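Local atomic coordinates of putative secreted protein (Pseudomonas aeruginosa, PDB entry 3NPD), a protein that is of unknown function but is a putative secreted protein of a Pseudomonas-specific family, probably a quorum-sensing-regulated virulence factor. Residues K5-E8 with L9-L13; F93-Y96 with K97-Q100; E105-D108 with A109-R113. One frame throughout, in Å; residues are numbered along the deposited sequence.

Interaction 1 of 3, residues K5-E8 with L9-L13. With EDO (1,2-ethanediol), chain I.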
loop_
_atom_site.group_PDB
_atom_site.type_symbol
_atom_site.label_atom_id
_atom_site.label_comp_id
_atom_site.label_asym_id
_atom_site.label_seq_id
_atom_site.Cartn_x
_atom_site.Cartn_y
_atom_site.Cartn_z
ATOM N N LYS A 5 5.431 13.290 -18.044
ATOM C CA LYS A 5 4.163 13.126 -17.303
ATOM C C LYS A 5 4.228 12.029 -16.244
ATOM O O LYS A 5 3.707 12.221 -15.128
ATOM C CB LYS A 5 2.965 12.989 -18.258
ATOM C CG LYS A 5 2.557 14.350 -18.862
ATOM C CD LYS A 5 1.428 14.170 -19.865
ATOM C CE LYS A 5 0.718 15.478 -20.184
ATOM N NZ LYS A 5 -0.520 15.190 -20.972
ATOM N N ASP A 6 4.891 10.914 -16.564
ATOM C CA ASP A 6 5.038 9.802 -15.614
ATOM C C ASP A 6 5.902 10.201 -14.433
ATOM O O ASP A 6 5.541 9.956 -13.292
ATOM C CB ASP A 6 5.562 8.540 -16.314
ATOM C CG ASP A 6 4.457 7.837 -17.166
ATOM O OD1 ASP A 6 3.274 8.204 -17.084
ATOM O OD2 ASP A 6 4.775 6.936 -17.935
ATOM N N PHE A 7 7.043 10.851 -14.705
ATOM C CA PHE A 7 7.923 11.283 -13.616
ATOM C C PHE A 7 7.204 12.309 -12.693
ATOM O O PHE A 7 7.331 12.278 -11.445
ATOM C CB PHE A 7 9.186 11.896 -14.216
ATOM C CG PHE A 7 10.280 12.176 -13.228
ATOM C CD1 PHE A 7 10.258 13.337 -12.463
ATOM C CD2 PHE A 7 11.345 11.280 -13.070
ATOM C CE1 PHE A 7 11.277 13.606 -11.564
ATOM C CE2 PHE A 7 12.387 11.561 -12.178
ATOM C CZ PHE A 7 12.344 12.708 -11.422
ATOM N N GLU A 8 6.471 13.228 -13.302
ATOM C CA GLU A 8 5.672 14.199 -12.548
ATOM C C GLU A 8 4.676 13.514 -11.629
ATOM O O GLU A 8 4.497 13.973 -10.477
ATOM C CB GLU A 8 4.898 15.108 -13.487
ATOM C CG GLU A 8 4.154 16.247 -12.795
ATOM C CD GLU A 8 3.467 17.118 -13.832
ATOM O OE1 GLU A 8 2.680 16.584 -14.640
ATOM O OE2 GLU A 8 3.745 18.355 -13.882
ATOM N N LEU A 9 3.949 12.519 -12.153
ATOM C CA LEU A 9 3.015 11.751 -11.314
ATOM C C LEU A 9 3.763 11.157 -10.102
ATOM O O LEU A 9 3.265 11.262 -8.945
ATOM C CB LEU A 9 2.190 10.704 -12.096
ATOM C CG LEU A 9 1.197 9.862 -11.290
ATOM C CD1 LEU A 9 0.053 10.761 -10.661
ATOM C CD2 LEU A 9 0.596 8.716 -12.141
ATOM N N SER A 10 4.945 10.584 -10.326
ATOM C CA SER A 10 5.747 10.016 -9.235
ATOM C C SER A 10 6.071 11.071 -8.171
ATOM O O SER A 10 5.919 10.806 -6.973
ATOM C CB SER A 10 7.043 9.410 -9.738
ATOM O OG SER A 10 6.761 8.412 -10.663
ATOM N N LYS A 11 6.429 12.273 -8.616
ATOM C CA LYS A 11 6.670 13.412 -7.701
ATOM C C LYS A 11 5.441 13.813 -6.879
ATOM O O LYS A 11 5.569 14.117 -5.703
ATOM C CB LYS A 11 7.239 14.620 -8.448
ATOM C CG LYS A 11 8.644 14.349 -8.963
ATOM C CD LYS A 11 9.654 14.564 -7.822
ATOM C CE LYS A 11 10.729 13.547 -7.804
ATOM N NZ LYS A 11 11.667 13.918 -6.694
HETATM N N MSE A 12 4.277 13.804 -7.499
HETATM C CA MSE A 12 2.995 14.044 -6.811
HETATM C C MSE A 12 2.735 12.949 -5.775
HETATM O O MSE A 12 2.326 13.240 -4.642
HETATM C CB MSE A 12 1.848 14.126 -7.823
HETATM C CG MSE A 12 2.057 15.305 -8.815
HETATM SE SE MSE A 12 0.964 15.206 -10.363
HETATM C CE MSE A 12 -0.788 14.954 -9.546
ATOM N N LEU A 13 2.965 11.691 -6.160
ATOM C CA LEU A 13 2.845 10.568 -5.234
ATOM C C LEU A 13 3.845 10.662 -4.065
ATOM O O LEU A 13 3.496 10.341 -2.950
ATOM C CB LEU A 13 2.991 9.237 -5.962
ATOM C CG LEU A 13 1.889 8.918 -6.995
ATOM C CD1 LEU A 13 2.224 7.567 -7.681
ATOM C CD2 LEU A 13 0.501 8.925 -6.354
HETATM C C1 EDO I . 4.618 18.202 -17.719
HETATM O O1 EDO I . 4.544 16.888 -17.179
HETATM C C2 EDO I . 6.063 18.463 -18.128
HETATM O O2 EDO I . 6.965 18.146 -17.059
#

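Interaction 2 of 3, residues F93-Y96 with K97-Q100. With SO4 (sulfate ion), chain B.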
loop_
_atom_site.group_PDB
_atom_site.type_symbol
_atom_site.label_atom_id
_atom_site.label_comp_id
_atom_site.label_asym_id
_atom_site.label_seq_id
_atom_site.Cartn_x
_atom_site.Cartn_y
_atom_site.Cartn_z
ATOM N N PHE A 93 3.165 -6.168 2.581
ATOM C CA PHE A 93 3.271 -6.741 3.944
ATOM C C PHE A 93 4.432 -7.692 3.988
ATOM O O PHE A 93 4.578 -8.573 3.111
ATOM C CB PHE A 93 2.021 -7.528 4.298
ATOM C CG PHE A 93 0.774 -6.711 4.424
ATOM C CD1 PHE A 93 -0.031 -6.453 3.297
ATOM C CD2 PHE A 93 0.343 -6.232 5.676
ATOM C CE1 PHE A 93 -1.208 -5.705 3.430
ATOM C CE2 PHE A 93 -0.829 -5.481 5.787
ATOM C CZ PHE A 93 -1.585 -5.219 4.673
ATOM N N THR A 94 5.276 -7.543 5.004
ATOM C CA THR A 94 6.410 -8.437 5.254
ATOM C C THR A 94 6.372 -8.906 6.714
ATOM O O THR A 94 5.722 -8.293 7.543
ATOM C CB THR A 94 7.727 -7.724 4.906
ATOM O OG1 THR A 94 7.892 -6.594 5.760
ATOM C CG2 THR A 94 7.730 -7.298 3.400
ATOM N N GLU A 95 7.078 -9.977 7.019
ATOM C CA GLU A 95 7.166 -10.506 8.371
ATOM C C GLU A 95 7.927 -9.557 9.295
ATOM O O GLU A 95 8.960 -9.022 8.920
ATOM C CB GLU A 95 7.894 -11.860 8.355
ATOM C CG GLU A 95 6.990 -13.023 8.035
ATOM C CD GLU A 95 6.357 -13.595 9.285
ATOM O OE1 GLU A 95 5.889 -12.799 10.141
ATOM O OE2 GLU A 95 6.322 -14.841 9.385
ATOM N N TYR A 96 7.430 -9.380 10.504
ATOM C CA TYR A 96 8.092 -8.515 11.480
ATOM C C TYR A 96 9.522 -8.972 11.778
ATOM O O TYR A 96 10.406 -8.159 11.760
ATOM C CB TYR A 96 7.259 -8.476 12.741
ATOM C CG TYR A 96 7.875 -7.662 13.836
ATOM C CD1 TYR A 96 8.051 -6.294 13.680
ATOM C CD2 TYR A 96 8.300 -8.245 15.030
ATOM C CE1 TYR A 96 8.606 -5.508 14.666
ATOM C CE2 TYR A 96 8.827 -7.454 16.059
ATOM C CZ TYR A 96 9.031 -6.098 15.857
ATOM O OH TYR A 96 9.605 -5.367 16.855
ATOM N N LYS A 97 9.687 -10.248 12.101
ATOM C CA LYS A 97 11.022 -10.750 12.500
ATOM C C LYS A 97 12.054 -10.920 11.378
ATOM O O LYS A 97 13.252 -10.760 11.628
ATOM C CB LYS A 97 10.854 -12.115 13.177
ATOM C CG LYS A 97 10.083 -12.083 14.480
ATOM C CD LYS A 97 10.907 -11.545 15.567
ATOM C CE LYS A 97 10.163 -11.457 16.891
ATOM N NZ LYS A 97 9.858 -12.741 17.594
ATOM N N THR A 98 11.613 -11.321 10.197
ATOM C CA THR A 98 12.504 -11.690 9.071
ATOM C C THR A 98 12.426 -10.794 7.853
ATOM O O THR A 98 13.280 -10.858 6.984
ATOM C CB THR A 98 12.158 -13.116 8.609
ATOM O OG1 THR A 98 10.842 -13.128 8.023
ATOM C CG2 THR A 98 12.156 -14.117 9.780
ATOM N N ASN A 99 11.378 -9.969 7.757
ATOM C CA ASN A 99 11.081 -9.224 6.536
ATOM C C ASN A 99 10.730 -10.048 5.256
ATOM O O ASN A 99 10.634 -9.457 4.165
ATOM C CB ASN A 99 12.149 -8.160 6.209
ATOM C CG ASN A 99 11.560 -6.978 5.491
ATOM O OD1 ASN A 99 10.590 -6.379 5.968
ATOM N ND2 ASN A 99 12.141 -6.612 4.348
ATOM N N GLN A 100 10.474 -11.340 5.409
ATOM C CA GLN A 100 10.033 -12.171 4.276
ATOM C C GLN A 100 8.635 -11.710 3.822
ATOM O O GLN A 100 7.816 -11.308 4.672
ATOM C CB GLN A 100 10.029 -13.651 4.650
ATOM C CG GLN A 100 11.397 -14.305 4.508
ATOM C CD GLN A 100 11.673 -14.689 3.073
ATOM O OE1 GLN A 100 12.707 -14.335 2.509
ATOM N NE2 GLN A 100 10.725 -15.387 2.462
HETATM S S SO4 B . 6.436 -12.611 15.882
HETATM O O1 SO4 B . 6.566 -12.190 14.472
HETATM O O2 SO4 B . 5.138 -13.185 16.269
HETATM O O3 SO4 B . 7.452 -13.623 16.155
HETATM O O4 SO4 B . 6.624 -11.431 16.750
HETATM O O HOH W 1 7.502 -12.287 12.086
#

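Interaction 3 of 3, residues E105-D108 with A109-R113. With EDO (1,2-ethanediol), chain H.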
loop_
_atom_site.group_PDB
_atom_site.type_symbol
_atom_site.label_atom_id
_atom_site.label_comp_id
_atom_site.label_asym_id
_atom_site.label_seq_id
_atom_site.Cartn_x
_atom_site.Cartn_y
_atom_site.Cartn_z
ATOM N N GLU A 105 -0.378 -6.517 -2.523
ATOM C CA GLU A 105 -1.685 -6.317 -3.183
ATOM C C GLU A 105 -1.701 -4.928 -3.835
ATOM O O GLU A 105 -1.503 -3.905 -3.156
ATOM C CB GLU A 105 -2.833 -6.439 -2.161
ATOM C CG GLU A 105 -2.992 -7.864 -1.607
ATOM C CD GLU A 105 -3.224 -8.961 -2.677
ATOM O OE1 GLU A 105 -3.788 -8.664 -3.747
ATOM O OE2 GLU A 105 -2.913 -10.160 -2.418
ATOM N N ARG A 106 -1.897 -4.912 -5.160
ATOM C CA ARG A 106 -1.943 -3.686 -5.941
ATOM C C ARG A 106 -3.344 -3.416 -6.452
ATOM O O ARG A 106 -4.083 -4.339 -6.905
ATOM C CB ARG A 106 -1.037 -3.786 -7.152
ATOM C CG ARG A 106 0.389 -4.023 -6.751
ATOM C CD ARG A 106 1.367 -4.105 -7.933
ATOM N NE ARG A 106 2.716 -4.244 -7.375
ATOM C CZ ARG A 106 3.269 -5.369 -6.913
ATOM N NH1 ARG A 106 2.620 -6.506 -6.936
ATOM N NH2 ARG A 106 4.478 -5.345 -6.350
ATOM N N PHE A 107 -3.672 -2.126 -6.495
ATOM C CA PHE A 107 -4.974 -1.661 -6.934
ATOM C C PHE A 107 -4.833 -0.487 -7.871
ATOM O O PHE A 107 -4.115 0.463 -7.551
ATOM C CB PHE A 107 -5.840 -1.219 -5.739
ATOM C CG PHE A 107 -6.032 -2.293 -4.711
ATOM C CD1 PHE A 107 -5.057 -2.491 -3.673
ATOM C CD2 PHE A 107 -7.111 -3.173 -4.791
ATOM C CE1 PHE A 107 -5.219 -3.526 -2.745
ATOM C CE2 PHE A 107 -7.257 -4.233 -3.831
ATOM C CZ PHE A 107 -6.316 -4.405 -2.829
ATOM N N ASP A 108 -5.574 -0.500 -8.989
ATOM C CA ASP A 108 -5.663 0.653 -9.910
ATOM C C ASP A 108 -7.131 1.031 -10.072
ATOM O O ASP A 108 -8.006 0.432 -9.405
ATOM C CB ASP A 108 -4.902 0.434 -11.236
ATOM C CG ASP A 108 -5.503 -0.654 -12.150
ATOM O OD1 ASP A 108 -6.548 -1.245 -11.865
ATOM O OD2 ASP A 108 -4.855 -0.922 -13.193
ATOM N N ALA A 109 -7.414 2.045 -10.886
ATOM C CA ALA A 109 -8.793 2.439 -11.157
ATOM C C ALA A 109 -9.672 1.246 -11.562
ATOM O O ALA A 109 -10.783 1.113 -11.048
ATOM C CB ALA A 109 -8.872 3.592 -12.233
ATOM N N GLY A 110 -9.133 0.378 -12.433
ATOM C CA GLY A 110 -9.788 -0.854 -12.871
ATOM C C GLY A 110 -10.200 -1.740 -11.710
ATOM O O GLY A 110 -11.361 -2.244 -11.658
ATOM N N SER A 111 -9.287 -1.940 -10.763
ATOM C CA SER A 111 -9.578 -2.733 -9.550
ATOM C C SER A 111 -10.815 -2.228 -8.810
ATOM O O SER A 111 -11.661 -3.006 -8.367
ATOM C CB SER A 111 -8.396 -2.705 -8.563
ATOM O OG SER A 111 -7.169 -3.040 -9.179
ATOM N N CYS A 112 -10.944 -0.917 -8.718
ATOM C CA CYS A 112 -12.037 -0.317 -7.959
ATOM C C CYS A 112 -13.396 -0.457 -8.634
ATOM O O CYS A 112 -14.423 -0.614 -7.943
ATOM C CB CYS A 112 -11.677 1.110 -7.528
ATOM S SG CYS A 112 -10.332 1.058 -6.361
ATOM N N ARG A 113 -13.390 -0.487 -9.957
ATOM C CA ARG A 113 -14.614 -0.744 -10.725
ATOM C C ARG A 113 -15.065 -2.179 -10.543
ATOM O O ARG A 113 -16.240 -2.426 -10.316
ATOM C CB ARG A 113 -14.405 -0.513 -12.212
ATOM C CG ARG A 113 -14.140 0.899 -12.575
ATOM C CD ARG A 113 -14.460 1.044 -14.023
ATOM N NE ARG A 113 -13.283 0.742 -14.805
ATOM C CZ ARG A 113 -12.996 -0.408 -15.398
ATOM N NH1 ARG A 113 -13.816 -1.476 -15.370
ATOM N NH2 ARG A 113 -11.856 -0.444 -16.070
HETATM C C1 EDO H . -9.272 -6.599 -9.766
HETATM O O1 EDO H . -8.911 -6.215 -8.425
HETATM C C2 EDO H . -8.039 -6.686 -10.624
HETATM O O2 EDO H . -7.430 -5.387 -10.714
#

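Interaction 1 of 3, residues K5-E8 with L9-L13
F7 and K11 are brought together by unlike torsions: the ring of F7 hangs from a CG anti to the backbone N (chi1 -170°), whereas K11 sets its CG beside its own N and then bends at chi2 and chi3, which lays its methylenes alongside the ring. Both belong to the N-terminal part of the alpha-helix 4-21, and they stand one turn apart in an i to i+4 relation. The two side chains run side by side in the same direction. K11 CG is 3.8 Å from F7 CE1, and K11 CE reaches the same ring carbon and CZ, so the aliphatic part of the lysine does the touching, obliquely to the ring. Its charged end goes elsewhere, in a salt bridge from NZ to E14.

One residue on, E8 and M12, a selenomethionine, repeat the spacing more loosely. E8 is extended, and its CG lies 4.1 Å from M12 SE; the two chains cross at a slant. M12 CG also sits 3.2 Å from E8 O, the carbonyl that accepts from M12 N.

Four successive i to i+4 backbone bonds establish the helix, from L9 N to K5 O (3.0 Å) through M12 N to E8 O, with N-H...O angles of about 160°. S10 OG is hydrogen-bonded to G41 O, while L9 and M12 touch R85. At the outer surface, a 1,2-ethanediol, probably from the crystallisation liquor, lies 3.6 Å by its O1 from K5 CG and gives a weak 3.2 Å hydrogen bond from that O1 to E8 OE1.

Interaction 2 of 3, residues F93-Y96 with K97-Q100
From E95 to Q100 the backbone doubles back, held by E95 N to Q100 O and N99 N to E95 O, both 2.8 Å; the second is the more bent, with an N-H...O angle of 136°, and N99 has a positive phi. T94 CA adds a CA-H...O contact to Q100 O.

Among the side chains, T94 meets N99 across the turn. T94 OG1 donates to N99 OD1 at 2.7 Å, but approaches from above the amide's carbonyl plane, well out of it, rather than on a lone pair. The N99 chi1 of -149°, away from a staggered value, brings OD1 back to the threonine hydroxyl. On the other flank, E95 and T98 lie side by side, pointing the same way, with E95 CB 3.2 Å from T98 OG1. T98 OG1 also accepts from Q100 N at 3.2 Å, a nearly straight bond (166°) that makes an ST turn.

K97 bends at chi2 and chi4 to bring NZ within 2.9 Å of sulfate O3, a hydrogen bond. A water bonded to K97 N and sulfate O1 also reaches E95 OE1 in one of the two conformers of that glutamate. The sulfate, probably from the crystallisation liquor, also binds R51 and A52, and R51 makes a cation-pi contact with Y96. Altogether this is the compact connection of a beta-hairpin, linking antiparallel neighbours 88-95 and 101-107.

Interaction 3 of 3, residues E105-D108 with A109-R113
Hydrogen bonds between D108 and S111 run in both directions. S111 N donates to D108 OD1 at 3.0 Å and meets this oxygen nearly along its C-O axis; in return, D108 N donates to S111 OG, also at 3.0 Å and almost straight (166°). D108 places its carboxylate between the backbone N and carbonyl carbon (chi1 67°), and a chi2 of 4° turns OD1 over the start of the helix. S111 points its OG back beside its own N, within range of the aspartate's amide. Backbone bonding is poorer: C112 N to D108 O is weak, at 3.3 Å.

This reciprocal pair is a capping box, with D108 at the N-cap of the short helix 109-112, following the edge strand 101-107. The negative carboxylate at a helix N terminus would probably be favoured by the amide N-H groups at the helix start, S111 N among them.

The nonpolar contact of note is between F107 and S111: S111 CB approaches the ring at its edge, near the ring plane, 4.0 Å from F107 CD2. R66 lies against the same phenylalanine in a cation-pi contact.

Of the covalent and ligand links, C112 SG forms the disulfide with C74, tying this terminal helix to helix 62-74. S111 OG has a second partner, O2 of a 1,2-ethanediol probably from the crystallisation liquor, at 2.8 Å; that molecule is hydrogen-bonded to R66 as well.

Overall arrangement
From the N terminus, interaction 1 comes first, within helix 4-21, and closes no loop: its segments are consecutive turns. Far along the chain, interaction 2 closes the turn between strands 88-95 and 101-107, and interaction 3 follows where the second of these passes into helix 109-112. The three lie in series, none crossing or enclosing another. Interactions 2 and 3 share the hairpin at one margin of the mixed sheet, yet sit at its two ends, their centres 25 Å apart on opposite sides of the chain's centre. Interaction 1 lies about 29 Å from interaction 2 and 19 Å from interaction 3, centre to centre, and touches neither.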